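Long-range contact in DNA polymerase III subunit beta (Helicobacter pylori 26695, PDB 4S3I), which tethers DNA polymerases and other proteins to DNA and so confers processivity during replication: residues A[11-23]-A[45-57]. Residues are numbered along the deposited sequence; the frame is centred on the assembly and turned at random.
Sequences DLENALRYLQAFL and FLKASDSDIGLKS
Phe-22 lays one ring face over the CB of Leu-55, a CH-pi contact of 3.7 Å from that carbon to the ring centroid and only 8° off the normal. The CG1 of Ile-53 meets the ring at its edge, 3.9 Å from CE1. The Phe-22 CB rests on Ala-48. The CG of Phe-22 lies anti to its carbonyl carbon (chi1 -59°), which carries the ring past Ala-48 onto strand 53-57.

Leu-19, three residues earlier, spreads its two methyls over both strands. Its CD1 packs on the CB of Leu-46 at 3.5 Å. Its CD2 touches the CD2 of Leu-55 at 3.7 Å and also reaches Ala-48. The CD2 of Leu-55 thus lies against both Leu-19 and Phe-22. Leu-46 reaches further back along the helix. Its CD2 meets CD2 of Leu-16 at 3.9 Å and CD1 of Leu-12 slightly farther off, crossing both side chains at about a right angle. Leu-23 adds a methyl to Ala-48, its CD2 3.6 Å from the CB.

The direct contact is apolar, but a water spans the two segments. It donates to the O of Ala-15 at 2.8 Å and is hydrogen-bonded to the OG of Ser-57, which also bonds His-233.

Beyond the contact, an Asx turn at Asp-50 shapes the link between the strands. This is helix-on-sheet packing in the N-terminal domain of this ring-forming protein, which slides along DNA. The helical residues 11-19 run nearly parallel to strand 45-49, at 13°. Strand 34-40 extends the floor beneath Leu-16 and Leu-19. Helix 74-82 packs against Leu-12 and Leu-16, while helix 203-212 of the central domain touches Tyr-18, Ala-21 and Ile-53.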
ATOM      1  N   ASP A  11      -6.880 -13.084 -21.004  1.00 32.74           N
ATOM      2  CA  ASP A  11      -8.083 -12.361 -21.408  1.00 30.38           C
ATOM      3  C   ASP A  11      -9.125 -12.451 -20.298  1.00 29.98           C
ATOM      4  O   ASP A  11      -9.736 -11.456 -19.900  1.00 29.61           O
ATOM      5  CB  ASP A  11      -8.686 -12.978 -22.668  1.00 36.33           C
ATOM      6  CG  ASP A  11      -7.836 -12.762 -23.910  1.00 45.38           C
ATOM      7  OD1 ASP A  11      -6.939 -11.897 -23.882  1.00 38.98           O
ATOM      8  OD2 ASP A  11      -8.100 -13.457 -24.920  1.00 49.46           O
ATOM      9  N   LEU A  12      -9.318 -13.661 -19.799  1.00 30.14           N
ATOM     10  CA  LEU A  12     -10.320 -13.898 -18.762  1.00 29.90           C
ATOM     11  C   LEU A  12      -9.950 -13.123 -17.493  1.00 29.43           C
ATOM     12  O   LEU A  12     -10.775 -12.385 -16.940  1.00 29.16           O
ATOM     13  CB  LEU A  12     -10.445 -15.396 -18.482  1.00 30.23           C
ATOM     14  CG  LEU A  12     -11.392 -15.827 -17.365  1.00 30.12           C
ATOM     15  CD1 LEU A  12     -12.825 -15.381 -17.666  1.00 30.12           C
ATOM     16  CD2 LEU A  12     -11.334 -17.340 -17.184  1.00 30.50           C
ATOM     17  N   GLU A  13      -8.703 -13.265 -17.053  1.00 29.41           N
ATOM     18  CA  GLU A  13      -8.254 -12.606 -15.824  1.00 29.06           C
ATOM     19  C   GLU A  13      -8.445 -11.093 -15.908  1.00 28.68           C
ATOM     20  O   GLU A  13      -8.998 -10.475 -14.993  1.00 28.40           O
ATOM     21  CB  GLU A  13      -6.791 -12.947 -15.518  1.00 29.21           C
ATOM     22  CG  GLU A  13      -6.224 -12.225 -14.282  1.00 33.80           C
ATOM     23  CD  GLU A  13      -4.847 -12.738 -13.856  1.00 38.80           C
ATOM     24  OE1 GLU A  13      -4.327 -12.266 -12.824  1.00 42.28           O
ATOM     25  OE2 GLU A  13      -4.282 -13.611 -14.548  1.00 44.64           O
ATOM     26  N   ASN A  14      -8.005 -10.500 -17.013  1.00 28.74           N
ATOM     27  CA  ASN A  14      -8.216  -9.075 -17.242  1.00 33.58           C
ATOM     28  C   ASN A  14      -9.690  -8.674 -17.172  1.00 28.48           C
ATOM     29  O   ASN A  14     -10.044  -7.693 -16.511  1.00 29.34           O
ATOM     30  CB  ASN A  14      -7.616  -8.644 -18.585  1.00 42.49           C
ATOM     31  CG  ASN A  14      -6.115  -8.521 -18.529  1.00 58.89           C
ATOM     32  OD1 ASN A  14      -5.554  -8.154 -17.494  1.00 66.85           O
ATOM     33  ND2 ASN A  14      -5.447  -8.834 -19.639  1.00 62.84           N
ATOM     34  N   ALA A  15     -10.549  -9.427 -17.848  1.00 28.67           N
ATOM     35  CA  ALA A  15     -11.972  -9.127 -17.798  1.00 28.70           C
ATOM     36  C   ALA A  15     -12.496  -9.190 -16.357  1.00 28.51           C
ATOM     37  O   ALA A  15     -13.247  -8.317 -15.918  1.00 28.39           O
ATOM     38  CB  ALA A  15     -12.769 -10.059 -18.713  1.00 29.16           C
ATOM     39  N   LEU A  16     -12.086 -10.217 -15.619  1.00 28.88           N
ATOM     40  CA  LEU A  16     -12.533 -10.377 -14.235  1.00 28.51           C
ATOM     41  C   LEU A  16     -12.036  -9.247 -13.335  1.00 28.17           C
ATOM     42  O   LEU A  16     -12.741  -8.810 -12.413  1.00 28.15           O
ATOM     43  CB  LEU A  16     -12.098 -11.726 -13.678  1.00 28.71           C
ATOM     44  CG  LEU A  16     -12.769 -12.927 -14.325  1.00 29.09           C
ATOM     45  CD1 LEU A  16     -12.222 -14.210 -13.729  1.00 29.30           C
ATOM     46  CD2 LEU A  16     -14.285 -12.860 -14.162  1.00 29.46           C
ATOM     47  N   ARG A  17     -10.829  -8.767 -13.603  1.00 27.97           N
ATOM     48  CA  ARG A  17     -10.292  -7.676 -12.791  1.00 28.00           C
ATOM     49  C   ARG A  17     -11.150  -6.417 -12.890  1.00 27.52           C
ATOM     50  O   ARG A  17     -11.468  -5.790 -11.875  1.00 30.11           O
ATOM     51  CB  ARG A  17      -8.825  -7.389 -13.136  1.00 30.88           C
ATOM     52  CG  ARG A  17      -7.873  -8.437 -12.553  1.00 36.06           C
ATOM     53  CD  ARG A  17      -6.394  -8.021 -12.581  1.00 39.92           C
ATOM     54  NE  ARG A  17      -5.546  -9.149 -12.190  1.00 45.46           N
ATOM     55  CZ  ARG A  17      -5.394  -9.582 -10.938  1.00 47.98           C
ATOM     56  NH1 ARG A  17      -6.023  -8.981  -9.931  1.00 47.56           N
ATOM     57  NH2 ARG A  17      -4.613 -10.621 -10.689  1.00 48.97           N
ATOM     58  N   TYR A  18     -11.546  -6.068 -14.107  1.00 27.58           N
ATOM     59  CA  TYR A  18     -12.390  -4.901 -14.310  1.00 27.53           C
ATOM     60  C   TYR A  18     -13.725  -5.038 -13.619  1.00 31.70           C
ATOM     61  O   TYR A  18     -14.304  -4.049 -13.176  1.00 28.52           O
ATOM     62  CB  TYR A  18     -12.650  -4.695 -15.792  1.00 27.70           C
ATOM     63  CG  TYR A  18     -11.484  -4.127 -16.556  1.00 34.30           C
ATOM     64  CD1 TYR A  18     -10.897  -2.927 -16.175  1.00 35.87           C
ATOM     65  CD2 TYR A  18     -11.000  -4.771 -17.688  1.00 35.94           C
ATOM     66  CE1 TYR A  18      -9.836  -2.388 -16.894  1.00 43.51           C
ATOM     67  CE2 TYR A  18      -9.947  -4.246 -18.413  1.00 41.72           C
ATOM     68  CZ  TYR A  18      -9.370  -3.057 -18.012  1.00 44.91           C
ATOM     69  OH  TYR A  18      -8.323  -2.541 -18.743  1.00 49.05           O
ATOM     70  N   LEU A  19     -14.224  -6.268 -13.548  1.00 28.02           N
ATOM     71  CA  LEU A  19     -15.570  -6.502 -13.051  1.00 28.35           C
ATOM     72  C   LEU A  19     -15.677  -6.474 -11.530  1.00 28.38           C
ATOM     73  O   LEU A  19     -16.777  -6.358 -10.989  1.00 28.70           O
ATOM     74  CB  LEU A  19     -16.101  -7.830 -13.598  1.00 28.69           C
ATOM     75  CG  LEU A  19     -16.513  -7.750 -15.069  1.00 28.89           C
ATOM     76  CD1 LEU A  19     -16.657  -9.151 -15.642  1.00 29.19           C
ATOM     77  CD2 LEU A  19     -17.837  -6.990 -15.219  1.00 29.18           C
ATOM     78  N   GLN A  20     -14.541  -6.572 -10.842  1.00 28.13           N
ATOM     79  CA  GLN A  20     -14.558  -6.685  -9.381  1.00 28.26           C
ATOM     80  C   GLN A  20     -15.259  -5.494  -8.730  1.00 40.36           C
ATOM     81  O   GLN A  20     -15.996  -5.655  -7.759  1.00 29.40           O
ATOM     82  CB  GLN A  20     -13.140  -6.849  -8.838  1.00 28.60           C
ATOM     83  CG  GLN A  20     -12.461  -8.126  -9.313  1.00 29.01           C
ATOM     84  CD  GLN A  20     -13.204  -9.371  -8.868  1.00 31.80           C
ATOM     85  OE1 GLN A  20     -13.364  -9.606  -7.665  1.00 29.73           O
ATOM     86  NE2 GLN A  20     -13.685 -10.165  -9.830  1.00 28.65           N
ATOM     87  N   ALA A  21     -15.066  -4.304  -9.295  1.00 28.07           N
ATOM     88  CA  ALA A  21     -15.578  -3.082  -8.678  1.00 32.35           C
ATOM     89  C   ALA A  21     -17.091  -2.992  -8.713  1.00 32.66           C
ATOM     90  O   ALA A  21     -17.686  -2.133  -8.059  1.00 29.78           O
ATOM     91  CB  ALA A  21     -14.963  -1.856  -9.330  1.00 37.85           C
ATOM     92  N   PHE A  22     -17.722  -3.874  -9.485  1.00 31.76           N
ATOM     93  CA  PHE A  22     -19.167  -3.820  -9.669  1.00 29.39           C
ATOM     94  C   PHE A  22     -19.884  -4.925  -8.913  1.00 33.06           C
ATOM     95  O   PHE A  22     -21.069  -5.158  -9.131  1.00 32.33           O
ATOM     96  CB  PHE A  22     -19.520  -3.899 -11.154  1.00 29.42           C
ATOM     97  CG  PHE A  22     -18.912  -2.797 -11.969  1.00 32.75           C
ATOM     98  CD1 PHE A  22     -19.659  -1.670 -12.302  1.00 34.44           C
ATOM     99  CD2 PHE A  22     -17.590  -2.870 -12.385  1.00 28.55           C
ATOM    100  CE1 PHE A  22     -19.091  -0.637 -13.050  1.00 33.23           C
ATOM    101  CE2 PHE A  22     -17.016  -1.833 -13.132  1.00 30.57           C
ATOM    102  CZ  PHE A  22     -17.770  -0.721 -13.459  1.00 28.48           C
ATOM    103  N   LEU A  23     -19.160  -5.596  -8.025  1.00 35.53           N
ATOM    104  CA  LEU A  23     -19.733  -6.665  -7.214  1.00 33.06           C
ATOM    105  C   LEU A  23     -19.793  -6.239  -5.760  1.00 33.08           C
ATOM    106  O   LEU A  23     -18.879  -5.571  -5.265  1.00 30.24           O
ATOM    107  CB  LEU A  23     -18.864  -7.916  -7.310  1.00 33.09           C
ATOM    108  CG  LEU A  23     -18.631  -8.449  -8.713  1.00 33.83           C
ATOM    109  CD1 LEU A  23     -17.566  -9.519  -8.686  1.00 34.92           C
ATOM    110  CD2 LEU A  23     -19.923  -9.000  -9.251  1.00 31.12           C
ATOM    111  N   PHE A  45     -19.660 -13.128 -22.864  1.00 32.28           N
ATOM    112  CA  PHE A  45     -19.999 -11.876 -22.215  1.00 31.97           C
ATOM    113  C   PHE A  45     -20.038 -12.086 -20.712  1.00 31.57           C
ATOM    114  O   PHE A  45     -20.606 -13.066 -20.222  1.00 31.78           O
ATOM    115  CB  PHE A  45     -21.367 -11.381 -22.688  1.00 32.52           C
ATOM    116  CG  PHE A  45     -21.370 -10.874 -24.106  1.00 35.23           C
ATOM    117  CD1 PHE A  45     -21.537 -11.753 -25.170  1.00 39.93           C
ATOM    118  CD2 PHE A  45     -21.189  -9.517 -24.374  1.00 37.63           C
ATOM    119  CE1 PHE A  45     -21.541 -11.286 -26.492  1.00 45.48           C
ATOM    120  CE2 PHE A  45     -21.184  -9.038 -25.691  1.00 37.75           C
ATOM    121  CZ  PHE A  45     -21.361  -9.929 -26.748  1.00 42.39           C
ATOM    122  N   LEU A  46     -19.442 -11.150 -19.994  1.00 31.06           N
ATOM    123  CA  LEU A  46     -19.399 -11.195 -18.546  1.00 30.73           C
ATOM    124  C   LEU A  46     -19.986  -9.873 -18.075  1.00 38.75           C
ATOM    125  O   LEU A  46     -19.577  -8.804 -18.546  1.00 35.19           O
ATOM    126  CB  LEU A  46     -17.956 -11.368 -18.059  1.00 30.24           C
ATOM    127  CG  LEU A  46     -17.131 -12.522 -18.642  1.00 30.43           C
ATOM    128  CD1 LEU A  46     -16.404 -12.097 -19.901  1.00 32.43           C
ATOM    129  CD2 LEU A  46     -16.103 -13.061 -17.627  1.00 30.04           C
ATOM    130  N   LYS A  47     -20.979  -9.922 -17.193  1.00 30.88           N
ATOM    131  CA  LYS A  47     -21.542  -8.667 -16.707  1.00 33.97           C
ATOM    132  C   LYS A  47     -21.854  -8.660 -15.218  1.00 34.48           C
ATOM    133  O   LYS A  47     -22.265  -9.672 -14.648  1.00 33.15           O
ATOM    134  CB  LYS A  47     -22.757  -8.229 -17.528  1.00 34.91           C
ATOM    135  CG  LYS A  47     -23.998  -9.060 -17.354  1.00 38.09           C
ATOM    136  CD  LYS A  47     -25.170  -8.361 -18.039  1.00 49.16           C
ATOM    137  CE  LYS A  47     -26.442  -9.205 -18.014  1.00 58.80           C
ATOM    138  NZ  LYS A  47     -26.423 -10.303 -19.022  1.00 60.63           N
ATOM    139  N   ALA A  48     -21.623  -7.505 -14.601  1.00 30.63           N
ATOM    140  CA  ALA A  48     -21.914  -7.283 -13.190  1.00 30.70           C
ATOM    141  C   ALA A  48     -22.604  -5.933 -13.071  1.00 33.55           C
ATOM    142  O   ALA A  48     -22.036  -4.905 -13.458  1.00 31.01           O
ATOM    143  CB  ALA A  48     -20.637  -7.295 -12.388  1.00 30.15           C
ATOM    144  N   SER A  49     -23.824  -5.928 -12.546  1.00 31.55           N
ATOM    145  CA  SER A  49     -24.605  -4.698 -12.476  1.00 39.86           C
ATOM    146  C   SER A  49     -25.639  -4.741 -11.360  1.00 47.60           C
ATOM    147  O   SER A  49     -26.006  -5.816 -10.873  1.00 48.35           O
ATOM    148  CB  SER A  49     -25.315  -4.446 -13.809  1.00 41.30           C
ATOM    149  OG  SER A  49     -26.405  -5.333 -14.001  1.00 43.25           O
ATOM    150  N   ASP A  50     -26.102  -3.564 -10.958  1.00 42.99           N
ATOM    151  CA  ASP A  50     -27.288  -3.456 -10.123  1.00 41.70           C
ATOM    152  C   ASP A  50     -28.145  -2.333 -10.682  1.00 43.04           C
ATOM    153  O   ASP A  50     -27.930  -1.898 -11.813  1.00 47.32           O
ATOM    154  CB  ASP A  50     -26.932  -3.224  -8.645  1.00 46.56           C
ATOM    155  CG  ASP A  50     -25.997  -2.039  -8.431  1.00 54.27           C
ATOM    156  OD1 ASP A  50     -26.221  -0.965  -9.033  1.00 52.43           O
ATOM    157  OD2 ASP A  50     -25.031  -2.182  -7.646  1.00 54.98           O
ATOM    158  N   SER A  51     -29.099  -1.853  -9.897  1.00 41.55           N
ATOM    159  CA  SER A  51     -29.964  -0.758 -10.329  1.00 52.73           C
ATOM    160  C   SER A  51     -29.183   0.537 -10.607  1.00 53.78           C
ATOM    161  O   SER A  51     -29.602   1.361 -11.422  1.00 56.64           O
ATOM    162  CB  SER A  51     -31.046  -0.494  -9.274  1.00 56.91           C
ATOM    163  OG  SER A  51     -30.453  -0.117  -8.037  1.00 60.34           O
ATOM    164  N   ASP A  52     -28.044   0.707  -9.940  1.00 45.89           N
ATOM    165  CA  ASP A  52     -27.347   1.990  -9.935  1.00 47.46           C
ATOM    166  C   ASP A  52     -26.194   2.097 -10.940  1.00 44.19           C
ATOM    167  O   ASP A  52     -25.896   3.181 -11.447  1.00 39.34           O
ATOM    168  CB  ASP A  52     -26.810   2.277  -8.526  1.00 61.86           C
ATOM    169  CG  ASP A  52     -27.902   2.297  -7.466  1.00 72.61           C
ATOM    170  OD1 ASP A  52     -28.954   1.653  -7.660  1.00 74.42           O
ATOM    171  OD2 ASP A  52     -27.693   2.959  -6.425  1.00 76.73           O
ATOM    172  N   ILE A  53     -25.536   0.975 -11.215  1.00 32.49           N
ATOM    173  CA  ILE A  53     -24.315   0.995 -12.012  1.00 31.67           C
ATOM    174  C   ILE A  53     -24.006  -0.408 -12.520  1.00 31.46           C
ATOM    175  O   ILE A  53     -24.463  -1.397 -11.931  1.00 31.76           O
ATOM    176  CB  ILE A  53     -23.128   1.519 -11.167  1.00 37.58           C
ATOM    177  CG1 ILE A  53     -21.918   1.828 -12.038  1.00 30.29           C
ATOM    178  CG2 ILE A  53     -22.748   0.517 -10.075  1.00 40.97           C
ATOM    179  CD1 ILE A  53     -20.846   2.599 -11.303  1.00 29.76           C
ATOM    180  N   GLY A  54     -23.237  -0.508 -13.604  1.00 31.02           N
ATOM    181  CA  GLY A  54     -22.927  -1.809 -14.157  1.00 30.89           C
ATOM    182  C   GLY A  54     -21.954  -1.798 -15.310  1.00 30.45           C
ATOM    183  O   GLY A  54     -21.752  -0.771 -15.974  1.00 30.38           O
ATOM    184  N   LEU A  55     -21.341  -2.951 -15.537  1.00 30.23           N
ATOM    185  CA  LEU A  55     -20.364  -3.131 -16.596  1.00 29.92           C
ATOM    186  C   LEU A  55     -20.679  -4.428 -17.325  1.00 38.91           C
ATOM    187  O   LEU A  55     -20.903  -5.467 -16.690  1.00 31.82           O
ATOM    188  CB  LEU A  55     -18.955  -3.219 -16.018  1.00 29.29           C
ATOM    189  CG  LEU A  55     -17.870  -3.525 -17.053  1.00 29.06           C
ATOM    190  CD1 LEU A  55     -17.783  -2.393 -18.084  1.00 29.12           C
ATOM    191  CD2 LEU A  55     -16.525  -3.758 -16.369  1.00 28.55           C
ATOM    192  N   LYS A  56     -20.702  -4.368 -18.654  1.00 30.48           N
ATOM    193  CA  LYS A  56     -20.824  -5.564 -19.478  1.00 30.79           C
ATOM    194  C   LYS A  56     -19.630  -5.611 -20.427  1.00 30.57           C
ATOM    195  O   LYS A  56     -19.367  -4.649 -21.156  1.00 31.60           O
ATOM    196  CB  LYS A  56     -22.142  -5.537 -20.258  1.00 31.54           C
ATOM    197  CG  LYS A  56     -22.311  -6.646 -21.285  1.00 39.67           C
ATOM    198  CD  LYS A  56     -23.658  -6.488 -21.995  1.00 50.36           C
ATOM    199  CE  LYS A  56     -23.968  -7.663 -22.915  1.00 56.79           C
ATOM    200  NZ  LYS A  56     -25.364  -7.586 -23.447  1.00 61.48           N
ATOM    201  N   SER A  57     -18.895  -6.716 -20.399  1.00 30.42           N
ATOM    202  CA  SER A  57     -17.692  -6.862 -21.210  1.00 30.29           C
ATOM    203  C   SER A  57     -17.763  -8.163 -21.990  1.00 33.31           C
ATOM    204  O   SER A  57     -18.597  -9.027 -21.694  1.00 30.97           O
ATOM    205  CB  SER A  57     -16.448  -6.892 -20.316  1.00 30.26           C
ATOM    206  OG  SER A  57     -16.375  -5.753 -19.480  1.00 35.60           O
TER
HETATM  207  O   HOH W   1     -14.198  -6.859 -18.091  1.00 30.17           O